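Local coordinates for gram-negative insecticidal protein (Chromobacterium piscinae, PDB 6FBM), which is an insecticidal toxin of the MACPF and beta-tripod families that probably acts by forming pores in membranes, at residues F109-T117 against S521-M529; E174-D182 against W262-T271. All blocks are in the same frame, centred on the assembly; numbering follows the deposited sequence.

Interaction 1: residues F109-T117 against S521-M529; sequences FTTTDQQLT and SMLSQHQGM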
# COMPACT_ATOMS: atom_id res chain seq x y z
N PHE A 109 -3.73 -24.87 -29.57
CA PHE A 109 -4.70 -25.83 -30.10
C PHE A 109 -4.70 -27.10 -29.28
O PHE A 109 -3.66 -27.51 -28.77
CB PHE A 109 -4.35 -26.22 -31.54
CG PHE A 109 -4.12 -25.05 -32.45
CD1 PHE A 109 -5.15 -24.19 -32.77
CD2 PHE A 109 -2.86 -24.82 -32.98
CE1 PHE A 109 -4.93 -23.12 -33.62
CE2 PHE A 109 -2.62 -23.75 -33.82
CZ PHE A 109 -3.66 -22.89 -34.14
N THR A 110 -5.85 -27.75 -29.18
CA THR A 110 -5.92 -29.06 -28.53
C THR A 110 -5.13 -30.04 -29.38
O THR A 110 -4.98 -29.87 -30.58
CB THR A 110 -7.34 -29.61 -28.36
OG1 THR A 110 -7.95 -29.77 -29.65
CG2 THR A 110 -8.20 -28.71 -27.46
N THR A 111 -4.64 -31.08 -28.74
CA THR A 111 -3.92 -32.09 -29.44
C THR A 111 -4.84 -32.83 -30.45
O THR A 111 -4.41 -33.19 -31.53
CB THR A 111 -3.23 -33.06 -28.44
OG1 THR A 111 -2.25 -33.82 -29.16
CG2 THR A 111 -4.24 -33.97 -27.73
N THR A 112 -6.11 -33.01 -30.11
CA THR A 112 -7.07 -33.59 -31.05
C THR A 112 -7.17 -32.76 -32.37
O THR A 112 -7.00 -33.29 -33.47
CB THR A 112 -8.46 -33.76 -30.37
OG1 THR A 112 -8.37 -34.75 -29.33
CG2 THR A 112 -9.52 -34.24 -31.38
N ASP A 113 -7.40 -31.45 -32.23
CA ASP A 113 -7.53 -30.55 -33.38
C ASP A 113 -6.27 -30.51 -34.22
O ASP A 113 -6.34 -30.36 -35.43
CB ASP A 113 -7.90 -29.13 -32.94
CG ASP A 113 -9.32 -29.03 -32.41
OD1 ASP A 113 -10.16 -29.85 -32.76
OD2 ASP A 113 -9.64 -28.13 -31.64
N GLN A 114 -5.11 -30.62 -33.58
CA GLN A 114 -3.86 -30.65 -34.31
C GLN A 114 -3.81 -31.83 -35.26
O GLN A 114 -3.35 -31.70 -36.39
CB GLN A 114 -2.68 -30.71 -33.33
CG GLN A 114 -2.41 -29.44 -32.56
CD GLN A 114 -1.37 -29.64 -31.48
OE1 GLN A 114 -1.64 -29.43 -30.29
NE2 GLN A 114 -0.17 -30.05 -31.88
N GLN A 115 -4.28 -32.97 -34.79
CA GLN A 115 -4.22 -34.20 -35.54
C GLN A 115 -5.40 -34.36 -36.50
O GLN A 115 -5.27 -34.99 -37.54
CB GLN A 115 -4.17 -35.39 -34.59
CG GLN A 115 -3.04 -35.37 -33.60
CD GLN A 115 -3.01 -36.65 -32.76
OE1 GLN A 115 -2.33 -37.63 -33.10
NE2 GLN A 115 -3.70 -36.63 -31.63
N LEU A 116 -6.56 -33.81 -36.16
CA LEU A 116 -7.68 -33.84 -37.08
C LEU A 116 -7.38 -33.14 -38.40
O LEU A 116 -6.54 -32.24 -38.49
CB LEU A 116 -8.95 -33.25 -36.46
CG LEU A 116 -9.60 -34.16 -35.43
CD1 LEU A 116 -10.85 -33.48 -34.86
CD2 LEU A 116 -9.95 -35.53 -36.07
N THR A 117 -8.10 -33.56 -39.41
CA THR A 117 -8.00 -33.01 -40.73
C THR A 117 -9.28 -32.19 -40.93
O THR A 117 -10.17 -32.22 -40.06
CB THR A 117 -7.73 -34.14 -41.74
OG1 THR A 117 -7.17 -33.61 -42.93
CG2 THR A 117 -8.94 -34.93 -42.08
N SER A 521 -8.41 -49.21 -34.97
CA SER A 521 -6.98 -49.47 -35.12
C SER A 521 -6.18 -48.19 -35.45
O SER A 521 -5.16 -47.91 -34.82
CB SER A 521 -6.75 -50.56 -36.18
OG SER A 521 -5.37 -50.74 -36.46
N MET A 522 -6.67 -47.44 -36.44
CA MET A 522 -6.08 -46.14 -36.82
C MET A 522 -6.06 -45.16 -35.65
O MET A 522 -5.04 -44.55 -35.39
CB MET A 522 -6.86 -45.55 -38.01
CG MET A 522 -6.32 -44.26 -38.62
SD MET A 522 -6.68 -42.75 -37.70
CE MET A 522 -8.44 -42.83 -37.43
N LEU A 523 -7.17 -45.03 -34.93
CA LEU A 523 -7.27 -44.14 -33.76
C LEU A 523 -6.42 -44.53 -32.55
O LEU A 523 -6.01 -43.64 -31.78
CB LEU A 523 -8.71 -44.02 -33.27
CG LEU A 523 -9.69 -43.11 -34.00
CD1 LEU A 523 -11.00 -43.01 -33.22
CD2 LEU A 523 -9.10 -41.72 -34.20
N SER A 524 -6.18 -45.84 -32.35
CA SER A 524 -5.37 -46.30 -31.23
C SER A 524 -3.89 -45.87 -31.35
O SER A 524 -3.18 -45.89 -30.35
CB SER A 524 -5.47 -47.84 -31.07
OG SER A 524 -4.62 -48.50 -32.01
N GLN A 525 -3.45 -45.49 -32.55
CA GLN A 525 -2.12 -44.91 -32.78
C GLN A 525 -2.07 -43.35 -32.71
O GLN A 525 -1.11 -42.74 -33.23
CB GLN A 525 -1.58 -45.36 -34.14
CG GLN A 525 -1.72 -46.84 -34.43
CD GLN A 525 -0.99 -47.20 -35.73
OE1 GLN A 525 -1.59 -47.44 -36.79
NE2 GLN A 525 0.34 -47.24 -35.64
N HIS A 526 -3.09 -42.72 -32.11
CA HIS A 526 -3.15 -41.26 -31.98
C HIS A 526 -3.45 -40.95 -30.51
O HIS A 526 -4.48 -41.37 -29.98
CB HIS A 526 -4.23 -40.62 -32.89
CG HIS A 526 -3.86 -40.57 -34.34
ND1 HIS A 526 -3.14 -39.54 -34.90
CD2 HIS A 526 -4.15 -41.41 -35.37
CE1 HIS A 526 -2.97 -39.79 -36.19
NE2 HIS A 526 -3.58 -40.91 -36.50
N GLN A 527 -2.55 -40.21 -29.87
CA GLN A 527 -2.61 -40.03 -28.41
C GLN A 527 -3.70 -39.02 -28.05
O GLN A 527 -3.82 -37.99 -28.72
CB GLN A 527 -1.23 -39.73 -27.79
CG GLN A 527 -0.64 -38.33 -27.96
CD GLN A 527 0.45 -38.29 -29.06
OE1 GLN A 527 0.22 -38.80 -30.17
NE2 GLN A 527 1.62 -37.68 -28.77
N GLY A 528 -4.52 -39.35 -27.06
CA GLY A 528 -5.54 -38.45 -26.52
C GLY A 528 -6.79 -38.28 -27.37
O GLY A 528 -7.29 -37.16 -27.52
N MET A 529 -7.29 -39.40 -27.91
CA MET A 529 -8.49 -39.40 -28.76
C MET A 529 -9.46 -40.53 -28.41
O MET A 529 -10.12 -40.46 -27.36
CB MET A 529 -8.08 -39.42 -30.25
CG MET A 529 -7.32 -38.16 -30.70
SD MET A 529 -7.11 -37.86 -32.51
CE MET A 529 -8.78 -38.05 -33.17

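Interaction 2: residues E174-D182 against W262-T271; sequences EAAVGGRLD and WAESLLDYAT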
# COMPACT_ATOMS: atom_id res chain seq x y z
N GLU A 174 17.19 -8.94 -30.87
CA GLU A 174 16.27 -7.83 -30.97
C GLU A 174 14.89 -8.33 -30.53
O GLU A 174 14.48 -9.43 -30.88
CB GLU A 174 16.22 -7.35 -32.41
CG GLU A 174 15.60 -5.98 -32.62
CD GLU A 174 15.64 -5.61 -34.10
OE1 GLU A 174 14.89 -6.24 -34.87
OE2 GLU A 174 16.43 -4.72 -34.50
N ALA A 175 14.17 -7.53 -29.75
CA ALA A 175 12.83 -7.93 -29.32
C ALA A 175 11.90 -6.75 -29.13
O ALA A 175 12.32 -5.66 -28.70
CB ALA A 175 12.93 -8.70 -28.02
N ALA A 176 10.64 -7.00 -29.43
CA ALA A 176 9.58 -6.09 -29.11
C ALA A 176 9.18 -6.31 -27.66
O ALA A 176 9.03 -7.43 -27.22
CB ALA A 176 8.40 -6.33 -30.02
N VAL A 177 9.01 -5.21 -26.94
CA VAL A 177 8.59 -5.25 -25.57
C VAL A 177 7.23 -4.59 -25.40
O VAL A 177 6.97 -3.52 -25.91
CB VAL A 177 9.64 -4.57 -24.67
CG1 VAL A 177 9.19 -4.60 -23.24
CG2 VAL A 177 11.00 -5.25 -24.80
N GLY A 178 6.35 -5.26 -24.68
CA GLY A 178 5.02 -4.79 -24.34
C GLY A 178 4.12 -5.95 -23.95
O GLY A 178 4.48 -6.75 -23.10
N GLY A 179 2.95 -6.04 -24.58
CA GLY A 179 2.11 -7.23 -24.41
C GLY A 179 1.51 -7.67 -25.69
O GLY A 179 1.25 -6.87 -26.57
N ARG A 180 1.28 -8.97 -25.80
CA ARG A 180 0.73 -9.57 -27.01
C ARG A 180 -0.47 -10.41 -26.63
O ARG A 180 -0.41 -11.11 -25.61
CB ARG A 180 1.75 -10.52 -27.61
CG ARG A 180 1.41 -11.03 -28.99
CD ARG A 180 2.55 -11.85 -29.58
NE ARG A 180 2.43 -13.25 -29.21
CZ ARG A 180 3.31 -14.00 -28.55
NH1 ARG A 180 4.48 -13.55 -28.12
NH2 ARG A 180 3.02 -15.27 -28.33
N LEU A 181 -1.52 -10.38 -27.45
CA LEU A 181 -2.59 -11.36 -27.32
C LEU A 181 -2.61 -12.25 -28.53
O LEU A 181 -2.48 -11.77 -29.65
CB LEU A 181 -3.94 -10.67 -27.17
CG LEU A 181 -4.12 -9.84 -25.90
CD1 LEU A 181 -5.52 -9.29 -25.88
CD2 LEU A 181 -3.85 -10.65 -24.63
N ASP A 182 -2.75 -13.56 -28.29
CA ASP A 182 -2.86 -14.59 -29.31
C ASP A 182 -4.24 -15.17 -29.24
O ASP A 182 -4.58 -15.86 -28.28
CB ASP A 182 -1.89 -15.71 -29.03
CG ASP A 182 -0.46 -15.31 -29.30
OD1 ASP A 182 -0.25 -14.22 -29.81
OD2 ASP A 182 0.47 -16.08 -28.97
N TRP A 262 -5.99 -4.73 -19.34
CA TRP A 262 -4.77 -5.37 -19.82
C TRP A 262 -3.96 -4.38 -20.67
O TRP A 262 -2.79 -4.21 -20.45
CB TRP A 262 -5.11 -6.66 -20.58
CG TRP A 262 -3.94 -7.35 -21.16
CD1 TRP A 262 -3.19 -8.32 -20.56
CD2 TRP A 262 -3.40 -7.15 -22.44
NE1 TRP A 262 -2.20 -8.73 -21.41
CE2 TRP A 262 -2.31 -8.02 -22.58
CE3 TRP A 262 -3.73 -6.31 -23.50
CZ2 TRP A 262 -1.53 -8.07 -23.72
CZ3 TRP A 262 -2.94 -6.37 -24.67
CH2 TRP A 262 -1.86 -7.24 -24.76
N ALA A 263 -4.61 -3.69 -21.59
CA ALA A 263 -3.94 -2.72 -22.46
C ALA A 263 -3.31 -1.56 -21.71
O ALA A 263 -2.16 -1.20 -22.01
CB ALA A 263 -4.89 -2.18 -23.52
N GLU A 264 -4.02 -0.97 -20.76
CA GLU A 264 -3.45 0.13 -19.95
C GLU A 264 -2.41 -0.37 -18.92
O GLU A 264 -1.59 0.39 -18.47
CB GLU A 264 -4.55 0.99 -19.31
CG GLU A 264 -5.26 0.37 -18.10
CD GLU A 264 -6.56 1.08 -17.67
OE1 GLU A 264 -7.48 0.38 -17.17
OE2 GLU A 264 -6.64 2.33 -17.84
N SER A 265 -2.44 -1.66 -18.57
CA SER A 265 -1.44 -2.25 -17.69
C SER A 265 -0.07 -2.49 -18.34
O SER A 265 0.89 -2.79 -17.65
CB SER A 265 -1.93 -3.61 -17.15
OG SER A 265 -1.61 -4.70 -18.03
N LEU A 266 0.04 -2.40 -19.66
CA LEU A 266 1.22 -2.91 -20.35
C LEU A 266 2.52 -2.31 -19.89
O LEU A 266 3.52 -3.02 -19.78
CB LEU A 266 1.08 -2.76 -21.87
CG LEU A 266 -0.00 -3.64 -22.45
CD1 LEU A 266 -0.13 -3.31 -23.91
CD2 LEU A 266 0.29 -5.10 -22.21
N LEU A 267 2.51 -1.02 -19.55
CA LEU A 267 3.74 -0.39 -19.10
C LEU A 267 4.33 -1.00 -17.85
O LEU A 267 5.55 -1.03 -17.68
CB LEU A 267 3.58 1.11 -18.93
CG LEU A 267 4.91 1.94 -18.89
CD1 LEU A 267 5.85 1.69 -20.06
CD2 LEU A 267 4.55 3.41 -18.81
N ASP A 268 3.49 -1.50 -16.99
CA ASP A 268 3.91 -2.06 -15.71
C ASP A 268 4.19 -3.55 -15.84
O ASP A 268 4.85 -4.14 -14.98
CB ASP A 268 2.85 -1.84 -14.62
CG ASP A 268 2.39 -0.38 -14.51
OD1 ASP A 268 3.27 0.44 -14.33
OD2 ASP A 268 1.19 -0.04 -14.62
N TYR A 269 3.70 -4.18 -16.90
CA TYR A 269 3.87 -5.61 -17.08
C TYR A 269 4.53 -5.99 -18.39
O TYR A 269 4.37 -7.11 -18.84
CB TYR A 269 2.50 -6.27 -17.02
CG TYR A 269 1.86 -6.18 -15.68
CD1 TYR A 269 2.13 -7.16 -14.73
CD2 TYR A 269 0.98 -5.15 -15.35
CE1 TYR A 269 1.51 -7.14 -13.50
CE2 TYR A 269 0.38 -5.11 -14.11
CZ TYR A 269 0.63 -6.11 -13.19
OH TYR A 269 0.01 -6.11 -11.96
N ALA A 270 5.24 -5.05 -19.01
CA ALA A 270 5.82 -5.29 -20.33
C ALA A 270 6.89 -6.36 -20.28
O ALA A 270 7.65 -6.42 -19.33
CB ALA A 270 6.40 -4.01 -20.89
N THR A 271 6.88 -7.23 -21.29
CA THR A 271 7.93 -8.23 -21.50
C THR A 271 8.22 -8.34 -22.98
O THR A 271 7.54 -7.76 -23.80
CB THR A 271 7.54 -9.64 -21.01
OG1 THR A 271 6.47 -10.15 -21.82
CG2 THR A 271 7.09 -9.60 -19.55

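Interaction 1: residues F109-T117 against S521-M529
Gln115, at the end of the short helix 111-115, spends both ends of its amide on the C-terminal tail that follows helix 516-524. Its oxygen takes the hydrogen of the His526 imidazole, with ND1 and OE1 2.7 Å apart and a nearly straight N-H...O angle of 162°. The oxygen lies in the plane of the imidazole, whereas the ring nitrogen stands well above the plane of the glutamine carbonyl. From the other end of the same amide, NE2 of Gln115 reaches the backbone O of Gln527 at 3.2 Å in a more bent bond. The long, flat amide of glutamine suits this place because it can accept and donate at once, and its extended chain carries the group across to the tail.

Met529, the last modelled residue, packs alongside. Its SD lies 3.7 Å from Gln115 NE2, and a bend at chi3 turns the methyl toward the helix end, where CE meets Leu116 CD2 at 4.0 Å. A flexible thioether can thus follow both the amide and the leucine. Thr112 completes the patch: its OG1, held beside its own backbone N (chi1 -67°), lies 3.8 Å from Met529 CG and 3.2 Å from Gly528 O. Gly528 has a positive phi of 76°, a conformation glycine adopts readily as the tail turns between Gln527 and Met529.

Outside the two segments, Lys313 bonds the carbonyl oxygens of Gln114 and Leu116, and Pro312 touches both Gln115 and His526. The chemistry implies a tail docked mainly by directional polar bonds, with a small apolar touch at its end; with ND1 as donor, His526 probably carries a proton on that nitrogen.

Interaction 2: residues E174-D182 against W262-T271
Trp262 of helix 255-269 presses against Gly179 and Leu181, where the bent antiparallel sheet of the membrane-attack-complex/perforin fold turns a corner at Gly178. Strand 179-182 and helix segment 262-269 run at 134° to each other, their axes approaching to 9.4 Å.

The packing is tightest round the indole. Leu181 sits over one face, its CG 3.8 Å from the centroid of the six-membered ring and 18° off the normal, a CH-pi contact that suits a branched aliphatic side chain. Leu266 CD2 covers the opposite face near the rim. The indole edge points at the strand backbone, bringing CH2 to 3.5 Å from Gly179 C, and Leu266 CD2 comes within 3.6 Å of Gly179 CA. Glycine fits here because even a beta carbon would collide with both side chains. With CG anti to the backbone N (chi1 177°), Trp262 extends from the helix into this slot, while its NE1 is satisfied by the carbonyl of Gly240. The adjacent glycines at the corner are consistent with the diglycine bend of this family.

Val177 CG1 touches Ala270 CB at 3.7 Å, both residues being buried. The looser side is at the helix end, where Asp268, Tyr269 and Thr271 are partly exposed. Asp268 makes a salt bridge with Arg55, and it and Tyr269 also pack on Leu47 and Gly45 of the second subunit, so this looser end borders an assembly interface.

Between the two regions the backbone does the joining, through an antiparallel hydrogen-bonded pair of Gly178 and Thr271. Gly178 N gives its hydrogen to Thr271 O at 2.9 Å, and Thr271 N returns the bond to Gly178 O at 3.0 Å.

The segments follow one another along the chain as 109-117, 174-182, 262-271 and 521-529, so interaction 1 spans interaction 2. Their centres lie about 34 Å apart, and their nearest atoms about 9 Å apart without touching. Strand 179-187 of the large antiparallel sheet links them: its beginning belongs to interaction 2, while Ala186 farther along it touches Phe109 and Asp113 of interaction 1. The neighbouring strand 232-239 also borders both, through Thr233 and Ala238. Interaction 2 thus joins a helix to the bend of the perforin-like sheet, whereas interaction 1 anchors the C-terminal tail on the MACPF part near the middle of the elongated chain.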